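Local structure of zona pellucida sperm-binding protein 1 (Gallus gallus, 6GF6) at residues L75-L87 against A98-A110. The protein contributes to the egg coat as a zona pellucida glycoprotein, and its ZP-N1 domain, the part modelled here, forms the homodimer that cross-links egg coat filaments. The protein carries 2 engineered substitutions. Sequence-based numbering, arbitrary orientation.
Engineered in segment 98-110: Gln103 (natural residue Asn).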
ATOM      1  N   LEU B  75      10.336 -14.070   6.490  1.00 44.07           N
ATOM      2  CA  LEU B  75      11.531 -14.872   6.686  1.00 44.66           C
ATOM      3  C   LEU B  75      12.037 -15.370   5.341  1.00 45.57           C
ATOM      4  O   LEU B  75      11.290 -15.449   4.365  1.00 42.63           O
ATOM      5  CB  LEU B  75      11.254 -16.066   7.612  1.00 45.99           C
ATOM      6  CG  LEU B  75      10.680 -15.763   9.004  1.00 48.96           C
ATOM      7  CD1 LEU B  75      10.216 -17.045   9.683  1.00 49.70           C
ATOM      8  CD2 LEU B  75      11.693 -15.037   9.886  1.00 48.26           C
ATOM      9  N   VAL B  76      13.330 -15.671   5.296  1.00 49.28           N
ATOM     10  CA  VAL B  76      13.947 -16.315   4.146  1.00 52.64           C
ATOM     11  C   VAL B  76      14.156 -17.784   4.494  1.00 60.32           C
ATOM     12  O   VAL B  76      14.895 -18.110   5.432  1.00 60.38           O
ATOM     13  CB  VAL B  76      15.269 -15.633   3.766  1.00 50.59           C
ATOM     14  CG1 VAL B  76      15.908 -16.341   2.567  1.00 52.77           C
ATOM     15  CG2 VAL B  76      15.032 -14.143   3.498  1.00 44.21           C
ATOM     16  N   LYS B  77      13.500 -18.669   3.745  1.00 66.94           N
ATOM     17  CA  LYS B  77      13.605 -20.109   3.942  1.00 76.48           C
ATOM     18  C   LYS B  77      13.709 -20.775   2.581  1.00 81.61           C
ATOM     19  O   LYS B  77      12.862 -20.551   1.710  1.00 81.16           O
ATOM     20  CB  LYS B  77      12.403 -20.673   4.711  1.00 79.95           C
ATOM     21  CG  LYS B  77      12.242 -20.130   6.125  1.00 81.65           C
ATOM     22  CD  LYS B  77      10.958 -20.636   6.779  1.00 82.71           C
ATOM     23  CE  LYS B  77      11.010 -22.137   7.040  1.00 86.15           C
ATOM     24  NZ  LYS B  77       9.860 -22.612   7.861  1.00 85.65           N
ATOM     25  N   ASP B  78      14.749 -21.588   2.400  1.00 87.66           N
ATOM     26  CA  ASP B  78      14.966 -22.299   1.143  1.00 91.34           C
ATOM     27  C   ASP B  78      15.020 -21.323  -0.029  1.00 82.17           C
ATOM     28  O   ASP B  78      14.444 -21.568  -1.091  1.00 80.91           O
ATOM     29  CB  ASP B  78      13.885 -23.357   0.916  1.00100.84           C
ATOM     30  CG  ASP B  78      13.923 -24.459   1.953  1.00110.86           C
ATOM     31  OD1 ASP B  78      14.934 -24.557   2.679  1.00115.42           O
ATOM     32  OD2 ASP B  78      12.946 -25.234   2.038  1.00113.60           O
ATOM     33  N   GLY B  79      15.704 -20.201   0.169  1.00 75.60           N
ATOM     34  CA  GLY B  79      15.813 -19.208  -0.889  1.00 69.72           C
ATOM     35  C   GLY B  79      14.484 -18.629  -1.320  1.00 63.72           C
ATOM     36  O   GLY B  79      14.282 -18.365  -2.512  1.00 63.53           O
ATOM     37  N   ARG B  80      13.558 -18.449  -0.380  1.00 57.56           N
ATOM     38  CA  ARG B  80      12.244 -17.909  -0.692  1.00 53.67           C
ATOM     39  C   ARG B  80      11.754 -17.073   0.483  1.00 48.84           C
ATOM     40  O   ARG B  80      12.136 -17.308   1.631  1.00 48.50           O
ATOM     41  CB  ARG B  80      11.242 -19.025  -1.020  1.00 56.12           C
ATOM     42  CG  ARG B  80      11.586 -19.808  -2.281  1.00 61.96           C
ATOM     43  CD  ARG B  80      10.514 -20.827  -2.624  1.00 66.77           C
ATOM     44  NE  ARG B  80      10.380 -21.856  -1.596  1.00 72.49           N
ATOM     45  CZ  ARG B  80       9.465 -22.822  -1.618  1.00 77.03           C
ATOM     46  NH1 ARG B  80       9.416 -23.717  -0.637  1.00 79.71           N
ATOM     47  NH2 ARG B  80       8.594 -22.896  -2.617  1.00 78.37           N
ATOM     48  N   TYR B  81      10.941 -16.062   0.177  1.00 46.10           N
ATOM     49  CA  TYR B  81      10.282 -15.272   1.211  1.00 43.49           C
ATOM     50  C   TYR B  81       9.090 -16.035   1.761  1.00 41.23           C
ATOM     51  O   TYR B  81       8.305 -16.608   0.999  1.00 40.66           O
ATOM     52  CB  TYR B  81       9.799 -13.933   0.660  1.00 36.39           C
ATOM     53  CG  TYR B  81      10.880 -13.026   0.136  1.00 40.23           C
ATOM     54  CD1 TYR B  81      11.770 -12.408   0.999  1.00 39.47           C
ATOM     55  CD2 TYR B  81      11.004 -12.774  -1.226  1.00 40.52           C
ATOM     56  CE1 TYR B  81      12.756 -11.570   0.522  1.00 40.18           C
ATOM     57  CE2 TYR B  81      11.984 -11.940  -1.705  1.00 37.19           C
ATOM     58  CZ  TYR B  81      12.855 -11.342  -0.826  1.00 40.29           C
ATOM     59  OH  TYR B  81      13.836 -10.510  -1.297  1.00 43.21           O
ATOM     60  N   VAL B  82       8.955 -16.047   3.085  1.00 40.00           N
ATOM     61  CA  VAL B  82       7.867 -16.751   3.752  1.00 40.08           C
ATOM     62  C   VAL B  82       7.227 -15.820   4.775  1.00 41.11           C
ATOM     63  O   VAL B  82       7.917 -15.259   5.635  1.00 43.28           O
ATOM     64  CB  VAL B  82       8.356 -18.046   4.424  1.00 39.29           C
ATOM     65  CG1 VAL B  82       7.190 -18.772   5.093  1.00 39.40           C
ATOM     66  CG2 VAL B  82       9.025 -18.944   3.390  1.00 42.50           C
ATOM     67  N   LEU B  83       5.906 -15.682   4.696  1.00 40.02           N
ATOM     68  CA  LEU B  83       5.134 -14.904   5.655  1.00 38.84           C
ATOM     69  C   LEU B  83       3.902 -15.709   6.020  1.00 39.75           C
ATOM     70  O   LEU B  83       3.130 -16.101   5.137  1.00 40.92           O
ATOM     71  CB  LEU B  83       4.727 -13.546   5.081  1.00 35.79           C
ATOM     72  CG  LEU B  83       3.942 -12.635   6.030  1.00 36.59           C
ATOM     73  CD1 LEU B  83       4.789 -12.214   7.213  1.00 34.66           C
ATOM     74  CD2 LEU B  83       3.436 -11.418   5.301  1.00 30.34           C
ATOM     75  N   ARG B  84       3.724 -15.950   7.312  1.00 38.22           N
ATOM     76  CA  ARG B  84       2.594 -16.705   7.827  1.00 39.51           C
ATOM     77  C   ARG B  84       1.553 -15.743   8.379  1.00 37.95           C
ATOM     78  O   ARG B  84       1.884 -14.837   9.151  1.00 41.44           O
ATOM     79  CB  ARG B  84       3.048 -17.691   8.904  1.00 46.58           C
ATOM     80  CG  ARG B  84       3.865 -18.848   8.344  1.00 52.94           C
ATOM     81  CD  ARG B  84       4.365 -19.816   9.410  1.00 59.18           C
ATOM     82  NE  ARG B  84       3.304 -20.274  10.312  1.00 60.39           N
ATOM     83  CZ  ARG B  84       3.255 -20.033  11.621  1.00 61.50           C
ATOM     84  NH1 ARG B  84       4.206 -19.331  12.230  1.00 61.18           N
ATOM     85  NH2 ARG B  84       2.243 -20.505  12.333  1.00 61.77           N
ATOM     86  N   VAL B  85       0.309 -15.922   7.948  1.00 36.01           N
ATOM     87  CA  VAL B  85      -0.793 -15.038   8.298  1.00 35.53           C
ATOM     88  C   VAL B  85      -1.950 -15.895   8.779  1.00 38.37           C
ATOM     89  O   VAL B  85      -2.199 -16.975   8.236  1.00 41.84           O
ATOM     90  CB  VAL B  85      -1.235 -14.167   7.102  1.00 35.05           C
ATOM     91  CG1 VAL B  85      -2.412 -13.279   7.491  1.00 32.52           C
ATOM     92  CG2 VAL B  85      -0.079 -13.318   6.600  1.00 31.11           C
ATOM     93  N   GLN B  86      -2.657 -15.413   9.794  1.00 39.95           N
ATOM     94  CA  GLN B  86      -3.876 -16.046  10.272  1.00 44.08           C
ATOM     95  C   GLN B  86      -5.075 -15.231   9.814  1.00 40.23           C
ATOM     96  O   GLN B  86      -5.080 -14.003   9.942  1.00 37.90           O
ATOM     97  CB  GLN B  86      -3.872 -16.172  11.797  1.00 54.59           C
ATOM     98  CG  GLN B  86      -5.062 -16.942  12.350  1.00 67.16           C
ATOM     99  CD  GLN B  86      -5.104 -16.944  13.861  1.00 78.52           C
ATOM    100  OE1 GLN B  86      -4.374 -16.202  14.514  1.00 84.08           O
ATOM    101  NE2 GLN B  86      -5.972 -17.773  14.427  1.00 85.39           N
ATOM    102  N   LEU B  87      -6.069 -15.913   9.253  1.00 41.74           N
ATOM    103  CA  LEU B  87      -7.339 -15.306   8.874  1.00 43.68           C
ATOM    104  C   LEU B  87      -8.397 -15.765   9.857  1.00 45.64           C
ATOM    105  O   LEU B  87      -8.590 -16.971  10.044  1.00 46.48           O
ATOM    106  CB  LEU B  87      -7.749 -15.693   7.455  1.00 46.07           C
ATOM    107  CG  LEU B  87      -6.833 -15.255   6.323  1.00 48.13           C
ATOM    108  CD1 LEU B  87      -5.675 -16.208   6.216  1.00 51.12           C
ATOM    109  CD2 LEU B  87      -7.606 -15.212   5.016  1.00 50.23           C
ATOM    110  N   ALA B  98     -14.470 -19.108  12.018  1.00 51.56           N
ATOM    111  CA  ALA B  98     -13.462 -20.042  11.542  1.00 53.13           C
ATOM    112  C   ALA B  98     -12.107 -19.357  11.561  1.00 50.15           C
ATOM    113  O   ALA B  98     -12.007 -18.129  11.489  1.00 52.60           O
ATOM    114  CB  ALA B  98     -13.783 -20.552  10.133  1.00 46.12           C
ATOM    115  N   SER B  99     -11.062 -20.171  11.652  1.00 48.62           N
ATOM    116  CA  SER B  99      -9.697 -19.675  11.685  1.00 47.63           C
ATOM    117  C   SER B  99      -8.860 -20.446  10.673  1.00 49.05           C
ATOM    118  O   SER B  99      -8.886 -21.682  10.648  1.00 49.50           O
ATOM    119  CB  SER B  99      -9.107 -19.805  13.085  1.00 53.49           C
ATOM    120  OG  SER B  99      -7.817 -19.240  13.138  1.00 55.70           O
ATOM    121  N   TYR B 100      -8.138 -19.711   9.829  1.00 44.77           N
ATOM    122  CA  TYR B 100      -7.299 -20.304   8.803  1.00 46.50           C
ATOM    123  C   TYR B 100      -5.886 -19.755   8.926  1.00 44.81           C
ATOM    124  O   TYR B 100      -5.678 -18.595   9.292  1.00 40.85           O
ATOM    125  CB  TYR B 100      -7.842 -20.039   7.385  1.00 48.73           C
ATOM    126  CG  TYR B 100      -9.319 -20.332   7.210  1.00 55.91           C
ATOM    127  CD1 TYR B 100     -10.286 -19.446   7.673  1.00 58.29           C
ATOM    128  CD2 TYR B 100      -9.746 -21.498   6.586  1.00 60.82           C
ATOM    129  CE1 TYR B 100     -11.634 -19.711   7.514  1.00 62.28           C
ATOM    130  CE2 TYR B 100     -11.092 -21.773   6.426  1.00 64.74           C
ATOM    131  CZ  TYR B 100     -12.034 -20.876   6.893  1.00 66.46           C
ATOM    132  OH  TYR B 100     -13.379 -21.145   6.738  1.00 71.57           O
ATOM    133  N   GLU B 101      -4.915 -20.606   8.621  1.00 46.58           N
ATOM    134  CA  GLU B 101      -3.510 -20.231   8.608  1.00 47.87           C
ATOM    135  C   GLU B 101      -2.975 -20.424   7.200  1.00 48.06           C
ATOM    136  O   GLU B 101      -3.238 -21.449   6.565  1.00 49.70           O
ATOM    137  CB  GLU B 101      -2.696 -21.065   9.591  1.00 53.22           C
ATOM    138  CG  GLU B 101      -1.218 -20.746   9.561  1.00 57.03           C
ATOM    139  CD  GLU B 101      -0.440 -21.490  10.626  1.00 64.70           C
ATOM    140  OE1 GLU B 101      -0.953 -21.622  11.760  1.00 68.39           O
ATOM    141  OE2 GLU B 101       0.683 -21.948  10.320  1.00 68.10           O
ATOM    142  N   VAL B 102      -2.215 -19.441   6.720  1.00 48.92           N
ATOM    143  CA  VAL B 102      -1.682 -19.456   5.364  1.00 50.09           C
ATOM    144  C   VAL B 102      -0.205 -19.120   5.423  1.00 48.00           C
ATOM    145  O   VAL B 102       0.188 -18.131   6.054  1.00 45.91           O
ATOM    146  CB  VAL B 102      -2.408 -18.451   4.450  1.00 54.45           C
ATOM    147  CG1 VAL B 102      -1.911 -18.577   3.013  1.00 56.43           C
ATOM    148  CG2 VAL B 102      -3.904 -18.649   4.510  1.00 58.01           C
ATOM    149  N   GLN B 103       0.602 -19.907   4.721  1.00 47.91           N
ATOM    150  CA  GLN B 103       2.026 -19.649   4.568  1.00 50.23           C
ATOM    151  C   GLN B 103       2.236 -19.145   3.147  1.00 45.21           C
ATOM    152  O   GLN B 103       2.192 -19.926   2.193  1.00 48.98           O
ATOM    153  CB  GLN B 103       2.843 -20.910   4.848  1.00 57.28           C
ATOM    154  CG  GLN B 103       4.328 -20.648   5.054  1.00 64.75           C
ATOM    155  CD  GLN B 103       5.133 -21.918   5.294  1.00 73.55           C
ATOM    156  OE1 GLN B 103       5.908 -22.005   6.250  1.00 78.40           O
ATOM    157  NE2 GLN B 103       4.962 -22.903   4.421  1.00 76.63           N
ATOM    158  N   MET B 104       2.463 -17.844   3.008  1.00 40.26           N
ATOM    159  CA  MET B 104       2.712 -17.251   1.706  1.00 39.72           C
ATOM    160  C   MET B 104       4.182 -17.450   1.366  1.00 41.33           C
ATOM    161  O   MET B 104       5.066 -16.916   2.048  1.00 42.29           O
ATOM    162  CB  MET B 104       2.322 -15.774   1.706  1.00 41.05           C
ATOM    163  CG  MET B 104       0.845 -15.534   2.018  1.00 43.47           C
ATOM    164  SD  MET B 104       0.447 -13.832   2.486  1.00 52.26           S
ATOM    165  CE  MET B 104       0.528 -12.983   0.921  1.00 46.46           C
ATOM    166  N   THR B 105       4.439 -18.223   0.316  1.00 38.45           N
ATOM    167  CA  THR B 105       5.785 -18.563  -0.118  1.00 40.98           C
ATOM    168  C   THR B 105       6.000 -17.968  -1.501  1.00 39.08           C
ATOM    169  O   THR B 105       5.233 -18.246  -2.427  1.00 40.61           O
ATOM    170  CB  THR B 105       5.983 -20.081  -0.133  1.00 45.78           C
ATOM    171  OG1 THR B 105       5.710 -20.609   1.169  1.00 48.21           O
ATOM    172  CG2 THR B 105       7.402 -20.437  -0.518  1.00 46.57           C
ATOM    173  N   CYS B 106       7.021 -17.128  -1.627  1.00 38.62           N
ATOM    174  CA  CYS B 106       7.269 -16.421  -2.870  1.00 40.08           C
ATOM    175  C   CYS B 106       8.745 -16.526  -3.222  1.00 41.58           C
ATOM    176  O   CYS B 106       9.596 -16.585  -2.326  1.00 41.29           O
ATOM    177  CB  CYS B 106       6.848 -14.947  -2.776  1.00 40.67           C
ATOM    178  SG  CYS B 106       5.050 -14.733  -2.623  1.00 40.63           S
ATOM    179  N   PRO B 107       9.075 -16.605  -4.507  1.00 45.66           N
ATOM    180  CA  PRO B 107      10.470 -16.829  -4.885  1.00 49.92           C
ATOM    181  C   PRO B 107      11.348 -15.648  -4.512  1.00 50.61           C
ATOM    182  O   PRO B 107      10.911 -14.497  -4.484  1.00 48.43           O
ATOM    183  CB  PRO B 107      10.397 -17.019  -6.403  1.00 49.29           C
ATOM    184  CG  PRO B 107       9.177 -16.286  -6.812  1.00 48.52           C
ATOM    185  CD  PRO B 107       8.205 -16.431  -5.684  1.00 46.74           C
ATOM    186  N   ARG B 108      12.606 -15.958  -4.231  1.00 51.95           N
ATOM    187  CA  ARG B 108      13.621 -14.969  -3.918  1.00 51.05           C
ATOM    188  C   ARG B 108      14.824 -15.187  -4.830  1.00 51.44           C
ATOM    189  O   ARG B 108      15.135 -16.327  -5.180  1.00 53.35           O
ATOM    190  CB  ARG B 108      14.042 -15.089  -2.445  1.00 53.03           C
ATOM    191  CG  ARG B 108      15.052 -14.075  -1.955  1.00 53.97           C
ATOM    192  CD  ARG B 108      15.343 -14.301  -0.478  1.00 56.36           C
ATOM    193  NE  ARG B 108      16.224 -13.280   0.084  1.00 59.04           N
ATOM    194  CZ  ARG B 108      17.547 -13.385   0.173  1.00 62.04           C
ATOM    195  NH1 ARG B 108      18.175 -14.477  -0.256  1.00 62.77           N
ATOM    196  NH2 ARG B 108      18.249 -12.392   0.698  1.00 63.32           N
ATOM    197  N   PRO B 109      15.528 -14.123  -5.203  1.00 50.45           N
ATOM    198  CA  PRO B 109      16.636 -14.297  -6.150  1.00 52.54           C
ATOM    199  C   PRO B 109      17.937 -14.699  -5.476  1.00 55.60           C
ATOM    200  O   PRO B 109      18.356 -14.093  -4.484  1.00 60.60           O
ATOM    201  CB  PRO B 109      16.745 -12.915  -6.804  1.00 48.89           C
ATOM    202  CG  PRO B 109      16.293 -11.981  -5.769  1.00 47.64           C
ATOM    203  CD  PRO B 109      15.236 -12.699  -4.967  1.00 48.48           C
ATOM    204  N   ALA B 110      18.575 -15.742  -5.995  1.00 76.75           N
ATOM    205  CA  ALA B 110      19.926 -16.072  -5.573  1.00 71.90           C
ATOM    206  C   ALA B 110      20.902 -15.080  -6.194  1.00 77.85           C
ATOM    207  O   ALA B 110      20.845 -14.806  -7.395  1.00 77.40           O
ATOM    208  CB  ALA B 110      20.275 -17.499  -5.985  1.00 71.88           C
TER
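Arg108 lays its aliphatic chain across the ring of Tyr81, with CG over one ring face, 4.0 Å from the centroid, in a CH-pi contact. CG stands anti to the backbone N (chi1 -177°) and the chain stays extended as far as NE, which carries it over the ring to Val76, whose CG1 lies 3.7 Å from Arg108 CD. The guanidinium stands nearly upright to the ring, 79° between planes, and brings an edge to Tyr81 CE1, so this face of the ring meets methylenes and not the charged group.

Toward the far end of these segments, Leu87 CD1 presses on Val102 CG2 at 3.5 Å, a tight carbon contact, while Leu87 N donates to Tyr100 O at 2.7 Å. Between these ends, residues 80-87 and 98-107 pair antiparallel, with two-way backbone bonds at Tyr81 and Cys106, Leu83 and Met104, Val85 and Val102, and Leu87 and Tyr100.

The face bearing Arg84 and Gln86 carries the polar side-chain bonds. Arg84 turns NE and NH2 side-on to a single oxygen, Glu101 OE2, in a salt bridge (NH2 to OE2 2.9 Å); OE2 lies in the guanidinium plane, but NE and NH2 reach it from above the carboxylate plane, from the same face. Gln86 NE2 reaches Ser99 OG at 2.7 Å, and its OE1 accepts from Arg42.

The hairpin of strands 80-90 and 96-107 belongs to the Ig-like ZP-N domain. Strand 80-90 also pairs with 30-36 and 75-76; Leu83, Leu87 and Met104 pack on strand 18-24 of the other sheet, and the disulfide of Cys106 with Cys14, on strand 9-14, also ties the two sheets.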